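PDB 1JMX: amine Dehydrogenase from Pseudomonas putida, which carries two covalently bound c-type hemes in this chain and probably transfers electrons in the oxidation of amines. Local coordinates for residues M190-S201 with V212-T222; R285-A296 with L354-D363. All blocks are in the same frame, centred on the assembly; numbering follows the deposited sequence.

How the interactions relate
The two strand pairs, from adjoining beta domains, touch chiefly at Gln290. Interaction 1 is an antiparallel hairpin in the barrel of domain II; interaction 2 pairs the first and last strands of domain III in parallel, later in the chain. Their centres lie about 18 Å apart, yet Gln290 of interaction 2 reaches the hairpin with both ends of its amide: Gln290 OE1 is 2.7 Å from Arg197 NE and Gln290 NE2 is 3.1 Å from Val196 O, both probable hydrogen bonds. Asp195 CB packs 3.7 Å from Gln290 CD. The amide thus bridges a side chain and a backbone carbonyl across the domain boundary. Both contacts lie away from the heme sites.

Interaction 1 of 2, residues M190-S201 with V212-T222; sequences MLAKGDVRGVMS and VEVKGAYADGT
Tyr218 is wedged between Lys193 and Val196, one on each face of its ring. Tyr218 CB sits 3.3 Å from Asp195 O, and with CG anti to the carbonyl carbon (chi1 -75°) the ring stands on the side of the sheet that carries Val196, with its edge to Gly194 O. CD1 lies beside the same Asp195 carbonyl. Further out, Tyr218 CE1 meets Lys193 CG at 3.6 Å. Lys193 then bends, at chi2 and again at chi4, to bring Lys193 NZ over the ring centre, 3.5 Å above the plane of Tyr218: a cation-pi contact, with Asp220 OD1 4.5 Å from Lys193 NZ, too far for a salt bridge. The opposite face takes Val196 CG2 in a CH-pi contact, and at the tip Tyr218 OH touches Met190 CE at 3.4 Å.

Beyond the ring, the strands pair antiparallel through bonds such as Val199 N to Lys215 O (2.8 Å). Gly198 and Gly216 face each other with CA atoms 3.8 Å apart, and a CB on either would run into the other strand. Further along, Met200 CG lies against Val212 CG1.

This hairpin forms neighbouring staves of the closed eight-stranded barrel of domain II, flanked by strands 182-190 and 223-233. Tyr218 also packs on Leu274 of strand 269-280 and meets the Phe224 ring nearly perpendicularly, while Arg197 bonds Gln290 and leans on strand 299-307.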
loop_
_atom_site.group_PDB
_atom_site.type_symbol
_atom_site.label_atom_id
_atom_site.label_comp_id
_atom_site.label_asym_id
_atom_site.label_seq_id
_atom_site.Cartn_x
_atom_site.Cartn_y
_atom_site.Cartn_z
ATOM N N MET A 190 -17.114 18.824 -10.227
ATOM C CA MET A 190 -16.083 18.615 -9.228
ATOM C C MET A 190 -16.767 18.382 -7.880
ATOM O O MET A 190 -17.557 19.209 -7.429
ATOM C CB MET A 190 -15.150 19.820 -9.145
ATOM C CG MET A 190 -13.972 19.612 -8.203
ATOM S SD MET A 190 -12.905 21.047 -8.067
ATOM C CE MET A 190 -11.729 20.702 -9.341
ATOM N N LEU A 191 -16.498 17.231 -7.272
ATOM C CA LEU A 191 -17.075 16.877 -5.976
ATOM C C LEU A 191 -16.808 17.990 -4.970
ATOM O O LEU A 191 -15.700 18.517 -4.896
ATOM C CB LEU A 191 -16.453 15.569 -5.483
ATOM C CG LEU A 191 -17.323 14.347 -5.195
ATOM C CD1 LEU A 191 -18.392 14.127 -6.251
ATOM C CD2 LEU A 191 -16.400 13.150 -5.126
ATOM N N ALA A 192 -17.845 18.380 -4.239
ATOM C CA ALA A 192 -17.753 19.435 -3.236
ATOM C C ALA A 192 -17.497 20.839 -3.791
ATOM O O ALA A 192 -17.254 21.776 -3.023
ATOM C CB ALA A 192 -16.714 19.080 -2.181
ATOM N N LYS A 193 -17.534 20.985 -5.113
ATOM C CA LYS A 193 -17.337 22.293 -5.738
ATOM C C LYS A 193 -18.506 22.639 -6.663
ATOM O O LYS A 193 -19.036 23.751 -6.625
ATOM C CB LYS A 193 -16.013 22.357 -6.493
ATOM C CG LYS A 193 -15.809 23.661 -7.263
ATOM C CD LYS A 193 -15.860 24.866 -6.347
ATOM C CE LYS A 193 -15.733 26.159 -7.121
ATOM N NZ LYS A 193 -14.481 26.178 -7.910
ATOM N N GLY A 194 -18.903 21.689 -7.500
ATOM C CA GLY A 194 -20.027 21.924 -8.378
ATOM C C GLY A 194 -19.783 21.730 -9.854
ATOM O O GLY A 194 -18.685 21.376 -10.283
ATOM N N ASP A 195 -20.832 22.006 -10.627
ATOM C CA ASP A 195 -20.812 21.875 -12.074
ATOM C C ASP A 195 -19.862 22.841 -12.749
ATOM O O ASP A 195 -19.514 23.878 -12.200
ATOM C CB ASP A 195 -22.221 22.052 -12.646
ATOM C CG ASP A 195 -23.125 20.872 -12.353
ATOM O OD1 ASP A 195 -24.349 21.071 -12.189
ATOM O OD2 ASP A 195 -22.621 19.731 -12.299
ATOM N N VAL A 196 -19.434 22.464 -13.945
ATOM C CA VAL A 196 -18.520 23.259 -14.741
ATOM C C VAL A 196 -18.921 23.041 -16.198
ATOM O O VAL A 196 -19.430 21.978 -16.560
ATOM C CB VAL A 196 -17.037 22.822 -14.502
ATOM C CG1 VAL A 196 -16.751 21.492 -15.152
ATOM C CG2 VAL A 196 -16.077 23.877 -15.001
ATOM N N ARG A 197 -18.754 24.076 -17.012
ATOM C CA ARG A 197 -19.094 23.996 -18.427
ATOM C C ARG A 197 -18.304 25.038 -19.188
ATOM O O ARG A 197 -17.908 26.058 -18.627
ATOM C CB ARG A 197 -20.597 24.211 -18.654
ATOM C CG ARG A 197 -21.050 25.673 -18.773
ATOM C CD ARG A 197 -21.104 26.394 -17.443
ATOM N NE ARG A 197 -22.206 25.919 -16.614
ATOM C CZ ARG A 197 -22.920 26.692 -15.798
ATOM N NH1 ARG A 197 -22.656 27.993 -15.702
ATOM N NH2 ARG A 197 -23.883 26.163 -15.053
ATOM N N GLY A 198 -18.069 24.773 -20.466
ATOM C CA GLY A 198 -17.324 25.712 -21.279
ATOM C C GLY A 198 -16.942 25.151 -22.631
ATOM O O GLY A 198 -17.541 24.192 -23.120
ATOM N N VAL A 199 -15.928 25.757 -23.235
ATOM C CA VAL A 199 -15.440 25.338 -24.539
ATOM C C VAL A 199 -13.930 25.172 -24.513
ATOM O O VAL A 199 -13.197 26.016 -24.008
ATOM C CB VAL A 199 -15.850 26.347 -25.659
ATOM C CG1 VAL A 199 -15.235 25.938 -26.998
ATOM C CG2 VAL A 199 -17.363 26.384 -25.795
ATOM N N MET A 200 -13.486 24.041 -25.031
ATOM C CA MET A 200 -12.081 23.736 -25.100
ATOM C C MET A 200 -11.676 23.780 -26.559
ATOM O O MET A 200 -12.238 23.087 -27.404
ATOM C CB MET A 200 -11.802 22.358 -24.508
ATOM C CG MET A 200 -10.322 22.045 -24.390
ATOM S SD MET A 200 -10.009 20.475 -23.560
ATOM C CE MET A 200 -10.474 19.294 -24.818
ATOM N N SER A 201 -10.754 24.681 -26.850
ATOM C CA SER A 201 -10.242 24.856 -28.188
ATOM C C SER A 201 -8.948 24.052 -28.325
ATOM O O SER A 201 -7.990 24.249 -27.577
ATOM C CB SER A 201 -9.985 26.344 -28.437
ATOM O OG SER A 201 -9.561 26.590 -29.772
ATOM N N VAL A 212 -3.895 23.736 -26.177
ATOM C CA VAL A 212 -5.244 23.631 -25.620
ATOM C C VAL A 212 -5.661 24.902 -24.897
ATOM O O VAL A 212 -4.877 25.513 -24.174
ATOM C CB VAL A 212 -5.359 22.426 -24.624
ATOM C CG1 VAL A 212 -6.807 22.203 -24.217
ATOM C CG2 VAL A 212 -4.791 21.151 -25.241
ATOM N N GLU A 213 -6.920 25.275 -25.083
ATOM C CA GLU A 213 -7.464 26.467 -24.451
ATOM C C GLU A 213 -8.817 26.127 -23.849
ATOM O O GLU A 213 -9.722 25.681 -24.543
ATOM C CB GLU A 213 -7.625 27.583 -25.484
ATOM C CG GLU A 213 -7.997 28.931 -24.901
ATOM C CD GLU A 213 -6.845 29.930 -24.950
ATOM O OE1 GLU A 213 -6.555 30.571 -23.902
ATOM O OE2 GLU A 213 -6.236 30.083 -26.040
ATOM N N VAL A 214 -8.932 26.308 -22.543
ATOM C CA VAL A 214 -10.167 26.026 -21.837
ATOM C C VAL A 214 -10.818 27.350 -21.460
ATOM O O VAL A 214 -10.170 28.229 -20.885
ATOM C CB VAL A 214 -9.888 25.208 -20.558
ATOM C CG1 VAL A 214 -11.175 24.734 -19.942
ATOM C CG2 VAL A 214 -8.995 24.028 -20.884
ATOM N N LYS A 215 -12.081 27.509 -21.838
ATOM C CA LYS A 215 -12.828 28.717 -21.518
ATOM C C LYS A 215 -14.191 28.365 -20.932
ATOM O O LYS A 215 -15.063 27.873 -21.637
ATOM C CB LYS A 215 -12.998 29.599 -22.759
ATOM C CG LYS A 215 -12.127 30.849 -22.745
ATOM C CD LYS A 215 -10.649 30.482 -22.709
ATOM C CE LYS A 215 -9.848 31.411 -21.799
ATOM N NZ LYS A 215 -8.482 30.858 -21.494
ATOM N N GLY A 216 -14.375 28.621 -19.642
ATOM C CA GLY A 216 -15.647 28.315 -19.019
ATOM C C GLY A 216 -15.754 28.819 -17.597
ATOM O O GLY A 216 -15.066 29.761 -17.203
ATOM N N ALA A 217 -16.631 28.195 -16.824
ATOM C CA ALA A 217 -16.829 28.579 -15.435
ATOM C C ALA A 217 -17.628 27.515 -14.725
ATOM O O ALA A 217 -18.200 26.628 -15.359
ATOM C CB ALA A 217 -17.566 29.913 -15.356
ATOM N N TYR A 218 -17.630 27.589 -13.398
ATOM C CA TYR A 218 -18.393 26.664 -12.574
ATOM C C TYR A 218 -19.779 27.263 -12.423
ATOM O O TYR A 218 -19.994 28.433 -12.754
ATOM C CB TYR A 218 -17.750 26.502 -11.203
ATOM C CG TYR A 218 -16.505 25.645 -11.201
ATOM C CD1 TYR A 218 -16.579 24.283 -10.910
ATOM C CD2 TYR A 218 -15.251 26.201 -11.443
ATOM C CE1 TYR A 218 -15.438 23.496 -10.854
ATOM C CE2 TYR A 218 -14.101 25.426 -11.385
ATOM C CZ TYR A 218 -14.201 24.074 -11.091
ATOM O OH TYR A 218 -13.063 23.296 -11.036
ATOM N N ALA A 219 -20.719 26.463 -11.930
ATOM C CA ALA A 219 -22.084 26.922 -11.742
ATOM C C ALA A 219 -22.163 28.064 -10.726
ATOM O O ALA A 219 -23.084 28.886 -10.790
ATOM C CB ALA A 219 -22.971 25.770 -11.313
ATOM N N ASP A 220 -21.179 28.143 -9.828
ATOM C CA ASP A 220 -21.158 29.189 -8.804
ATOM C C ASP A 220 -20.504 30.510 -9.243
ATOM O O ASP A 220 -20.336 31.431 -8.432
ATOM C CB ASP A 220 -20.486 28.672 -7.526
ATOM C CG ASP A 220 -18.996 28.466 -7.689
ATOM O OD1 ASP A 220 -18.310 28.224 -6.671
ATOM O OD2 ASP A 220 -18.508 28.544 -8.833
ATOM N N GLY A 221 -20.092 30.587 -10.504
ATOM C CA GLY A 221 -19.482 31.811 -11.004
ATOM C C GLY A 221 -17.963 31.891 -10.998
ATOM O O GLY A 221 -17.403 32.853 -11.538
ATOM N N THR A 222 -17.294 30.940 -10.344
ATOM C CA THR A 222 -15.834 30.934 -10.315
ATOM C C THR A 222 -15.373 30.523 -11.731
ATOM O O THR A 222 -15.908 29.587 -12.327
ATOM C CB THR A 222 -15.280 29.985 -9.196
ATOM O OG1 THR A 222 -13.845 29.988 -9.192
ATOM C CG2 THR A 222 -15.716 28.602 -9.419
#

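Interaction 2 of 2, residues R285-A296 with L354-D363; sequences RLLAVQPAFIKA and LKGVNLAVYD
Phe293, Ile294 and Lys295 pair in parallel with Ala360, Val361 and Tyr362, the short strand 293-295 crossing strand 354-362 at -22°. Backbone bonds alternate between the strands, among them Ile294 N to Ala360 O (2.8 Å) and Ala296 N to Tyr362 O (2.7 Å). Before the cis peptide at Pro291, direct bonding gives way to side chains and a water that joins Leu286 N to Lys355 O. There Val357 carries the contact: Val357 CG2 presses tightly on Val289 CG2 at 3.4 Å and touches Leu286 CG, while CG1 lies over Ala288 CA. Leu359 CD1 continues this apolar seam against Val289 CG1 and the Ala292 carbonyl carbon.

Tyr362 has CG between its backbone N and carbonyl carbon (chi1 74°), which lays the ring across Lys295. Lys295 CG stands 3.9 Å above the Tyr362 ring plane, toward the rim, and Lys295 CB is 3.7 Å from Tyr362 CZ. The lysine chain then runs on extended and turns at its end, so that Lys295 NZ bonds Asp363 O (2.9 Å) from above the carbonyl plane. Cut back to an alanine, Tyr362 would be likely to leave Lys295 CB and CG without the ring they lie against, and Asp472 without the phenol OH it bonds.

These are the first and last strands of domain III, a parallel pairing consistent with its immunoglobulin-like E-set family. Strands 299-307 and 345-351 flank the pair, and strand 406-420 packs on Phe293 and Tyr362.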
loop_
_atom_site.group_PDB
_atom_site.type_symbol
_atom_site.label_atom_id
_atom_site.label_comp_id
_atom_site.label_asym_id
_atom_site.label_seq_id
_atom_site.Cartn_x
_atom_site.Cartn_y
_atom_site.Cartn_z
ATOM N N ARG A 285 -25.262 17.561 -30.178
ATOM C CA ARG A 285 -25.369 16.775 -28.957
ATOM C C ARG A 285 -25.892 17.668 -27.841
ATOM O O ARG A 285 -25.772 18.891 -27.892
ATOM C CB ARG A 285 -23.990 16.220 -28.550
ATOM C CG ARG A 285 -23.418 15.135 -29.479
ATOM C CD ARG A 285 -23.616 13.696 -28.936
ATOM N NE ARG A 285 -22.776 13.405 -27.765
ATOM C CZ ARG A 285 -23.141 13.636 -26.502
ATOM N NH1 ARG A 285 -24.337 14.156 -26.225
ATOM N NH2 ARG A 285 -22.294 13.376 -25.512
ATOM N N LEU A 286 -26.499 17.043 -26.845
ATOM C CA LEU A 286 -27.018 17.752 -25.689
ATOM C C LEU A 286 -26.314 17.086 -24.510
ATOM O O LEU A 286 -26.687 15.987 -24.092
ATOM C CB LEU A 286 -28.539 17.587 -25.617
ATOM C CG LEU A 286 -29.330 18.415 -24.605
ATOM C CD1 LEU A 286 -28.889 19.869 -24.622
ATOM C CD2 LEU A 286 -30.809 18.293 -24.931
ATOM N N LEU A 287 -25.241 17.727 -24.046
ATOM C CA LEU A 287 -24.411 17.234 -22.951
ATOM C C LEU A 287 -25.030 17.111 -21.564
ATOM O O LEU A 287 -25.027 16.028 -20.980
ATOM C CB LEU A 287 -23.139 18.071 -22.828
ATOM C CG LEU A 287 -21.971 17.801 -23.770
ATOM C CD1 LEU A 287 -20.770 18.602 -23.278
ATOM C CD2 LEU A 287 -21.642 16.310 -23.780
ATOM N N ALA A 288 -25.507 18.225 -21.015
ATOM C CA ALA A 288 -26.076 18.214 -19.675
ATOM C C ALA A 288 -27.009 19.386 -19.348
ATOM O O ALA A 288 -27.097 20.359 -20.097
ATOM C CB ALA A 288 -24.941 18.161 -18.654
ATOM N N VAL A 289 -27.735 19.242 -18.239
ATOM C CA VAL A 289 -28.643 20.257 -17.723
ATOM C C VAL A 289 -27.959 20.612 -16.408
ATOM O O VAL A 289 -27.562 19.718 -15.663
ATOM C CB VAL A 289 -30.047 19.672 -17.393
ATOM C CG1 VAL A 289 -31.047 20.789 -17.159
ATOM C CG2 VAL A 289 -30.525 18.760 -18.493
ATOM N N GLN A 290 -27.783 21.898 -16.131
ATOM C CA GLN A 290 -27.127 22.317 -14.896
ATOM C C GLN A 290 -27.912 23.443 -14.225
ATOM O O GLN A 290 -27.886 24.575 -14.688
ATOM C CB GLN A 290 -25.695 22.794 -15.189
ATOM C CG GLN A 290 -24.840 21.807 -15.993
ATOM C CD GLN A 290 -23.398 22.263 -16.151
ATOM O OE1 GLN A 290 -23.089 23.438 -16.005
ATOM N NE2 GLN A 290 -22.508 21.323 -16.438
ATOM N N PRO A 291 -28.596 23.155 -13.103
ATOM C CA PRO A 291 -28.721 21.882 -12.383
ATOM C C PRO A 291 -29.599 20.895 -13.123
ATOM O O PRO A 291 -30.313 21.266 -14.054
ATOM C CB PRO A 291 -29.401 22.288 -11.074
ATOM C CG PRO A 291 -29.086 23.752 -10.940
ATOM C CD PRO A 291 -29.249 24.235 -12.342
ATOM N N ALA A 292 -29.569 19.645 -12.667
ATOM C CA ALA A 292 -30.365 18.582 -13.263
ATOM C C ALA A 292 -31.603 18.269 -12.419
ATOM O O ALA A 292 -32.158 17.175 -12.495
ATOM C CB ALA A 292 -29.516 17.336 -13.447
ATOM N N PHE A 293 -32.020 19.234 -11.607
ATOM C CA PHE A 293 -33.199 19.077 -10.764
ATOM C C PHE A 293 -33.911 20.414 -10.574
ATOM O O PHE A 293 -33.283 21.478 -10.617
ATOM C CB PHE A 293 -32.823 18.482 -9.397
ATOM C CG PHE A 293 -31.801 19.288 -8.639
ATOM C CD1 PHE A 293 -32.187 20.357 -7.836
ATOM C CD2 PHE A 293 -30.445 18.971 -8.722
ATOM C CE1 PHE A 293 -31.238 21.102 -7.129
ATOM C CE2 PHE A 293 -29.495 19.707 -8.020
ATOM C CZ PHE A 293 -29.894 20.773 -7.223
ATOM N N ILE A 294 -35.225 20.348 -10.377
ATOM C CA ILE A 294 -36.039 21.538 -10.164
ATOM C C ILE A 294 -37.109 21.145 -9.154
ATOM O O ILE A 294 -37.824 20.154 -9.340
ATOM C CB ILE A 294 -36.683 22.064 -11.502
ATOM C CG1 ILE A 294 -37.520 23.317 -11.258
ATOM C CG2 ILE A 294 -37.553 21.006 -12.142
ATOM C CD1 ILE A 294 -36.717 24.562 -11.066
ATOM N N LYS A 295 -37.150 21.866 -8.041
ATOM C CA LYS A 295 -38.132 21.586 -7.010
ATOM C C LYS A 295 -39.492 22.095 -7.492
ATOM O O LYS A 295 -39.574 23.156 -8.128
ATOM C CB LYS A 295 -37.742 22.261 -5.696
ATOM C CG LYS A 295 -38.667 21.916 -4.548
ATOM C CD LYS A 295 -38.277 22.655 -3.294
ATOM C CE LYS A 295 -39.231 22.338 -2.154
ATOM N NZ LYS A 295 -39.251 20.880 -1.811
ATOM N N ALA A 296 -40.539 21.322 -7.208
ATOM C CA ALA A 296 -41.901 21.670 -7.595
ATOM C C ALA A 296 -42.300 22.964 -6.901
ATOM O O ALA A 296 -42.079 23.130 -5.696
ATOM C CB ALA A 296 -42.859 20.554 -7.220
ATOM N N LEU A 354 -33.419 18.171 -30.447
ATOM C CA LEU A 354 -32.351 17.547 -29.645
ATOM C C LEU A 354 -32.792 17.144 -28.233
ATOM O O LEU A 354 -33.153 17.995 -27.416
ATOM C CB LEU A 354 -31.138 18.482 -29.508
ATOM C CG LEU A 354 -30.059 18.535 -30.593
ATOM C CD1 LEU A 354 -28.928 19.452 -30.131
ATOM C CD2 LEU A 354 -29.538 17.133 -30.865
ATOM N N LYS A 355 -32.718 15.843 -27.954
ATOM C CA LYS A 355 -33.072 15.278 -26.650
ATOM C C LYS A 355 -31.799 14.608 -26.145
ATOM O O LYS A 355 -30.782 14.607 -26.848
ATOM C CB LYS A 355 -34.157 14.211 -26.808
ATOM C CG LYS A 355 -35.462 14.691 -27.424
ATOM C CD LYS A 355 -36.483 15.081 -26.362
ATOM C CE LYS A 355 -37.831 15.404 -27.008
ATOM N NZ LYS A 355 -38.883 15.745 -26.003
ATOM N N GLY A 356 -31.852 14.028 -24.946
ATOM C CA GLY A 356 -30.678 13.359 -24.413
ATOM C C GLY A 356 -30.500 13.405 -22.909
ATOM O O GLY A 356 -30.094 12.415 -22.303
ATOM N N VAL A 357 -30.790 14.551 -22.302
ATOM C CA VAL A 357 -30.647 14.719 -20.858
ATOM C C VAL A 357 -31.973 14.763 -20.107
ATOM O O VAL A 357 -33.009 15.114 -20.672
ATOM C CB VAL A 357 -29.854 15.989 -20.530
ATOM C CG1 VAL A 357 -28.372 15.732 -20.723
ATOM C CG2 VAL A 357 -30.313 17.141 -21.419
ATOM N N ASN A 358 -31.941 14.416 -18.826
ATOM C CA ASN A 358 -33.156 14.435 -18.032
ATOM C C ASN A 358 -33.118 15.468 -16.915
ATOM O O ASN A 358 -32.046 15.872 -16.462
ATOM C CB ASN A 358 -33.459 13.044 -17.480
ATOM C CG ASN A 358 -33.746 12.030 -18.579
ATOM O OD1 ASN A 358 -34.289 12.371 -19.633
ATOM N ND2 ASN A 358 -33.372 10.778 -18.338
ATOM N N LEU A 359 -34.305 15.935 -16.526
ATOM C CA LEU A 359 -34.467 16.929 -15.461
ATOM C C LEU A 359 -35.392 16.335 -14.405
ATOM O O LEU A 359 -36.529 15.968 -14.701
ATOM C CB LEU A 359 -35.090 18.213 -16.023
ATOM C CG LEU A 359 -35.177 19.461 -15.141
ATOM C CD1 LEU A 359 -33.807 19.855 -14.654
ATOM C CD2 LEU A 359 -35.779 20.605 -15.944
ATOM N N ALA A 360 -34.894 16.209 -13.181
ATOM C CA ALA A 360 -35.699 15.651 -12.102
ATOM C C ALA A 360 -36.540 16.728 -11.454
ATOM O O ALA A 360 -36.016 17.732 -10.980
ATOM C CB ALA A 360 -34.809 14.998 -11.058
ATOM N N VAL A 361 -37.853 16.557 -11.519
ATOM C CA VAL A 361 -38.774 17.491 -10.891
ATOM C C VAL A 361 -39.144 16.750 -9.626
ATOM O O VAL A 361 -39.506 15.582 -9.692
ATOM C CB VAL A 361 -40.042 17.710 -11.735
ATOM C CG1 VAL A 361 -41.030 18.603 -10.982
ATOM C CG2 VAL A 361 -39.672 18.337 -13.047
ATOM N N TYR A 362 -39.015 17.390 -8.472
ATOM C CA TYR A 362 -39.342 16.695 -7.241
ATOM C C TYR A 362 -40.159 17.538 -6.286
ATOM O O TYR A 362 -40.154 18.766 -6.366
ATOM C CB TYR A 362 -38.062 16.210 -6.545
ATOM C CG TYR A 362 -37.258 17.306 -5.878
ATOM C CD1 TYR A 362 -37.319 17.491 -4.496
ATOM C CD2 TYR A 362 -36.434 18.154 -6.623
ATOM C CE1 TYR A 362 -36.581 18.490 -3.867
ATOM C CE2 TYR A 362 -35.687 19.160 -6.003
ATOM C CZ TYR A 362 -35.770 19.317 -4.624
ATOM O OH TYR A 362 -35.041 20.292 -3.995
ATOM N N ASP A 363 -40.839 16.857 -5.366
ATOM C CA ASP A 363 -41.659 17.530 -4.364
ATOM C C ASP A 363 -41.006 17.551 -2.989
ATOM O O ASP A 363 -40.943 18.601 -2.347
ATOM C CB ASP A 363 -43.088 16.938 -4.302
ATOM C CG ASP A 363 -43.121 15.407 -4.217
ATOM O OD1 ASP A 363 -42.054 14.737 -4.247
ATOM O OD2 ASP A 363 -44.250 14.870 -4.114
HETATM O O HOH W 1 -28.115 14.602 -27.647
HETATM O O HOH W 2 -42.596 21.177 -3.642
#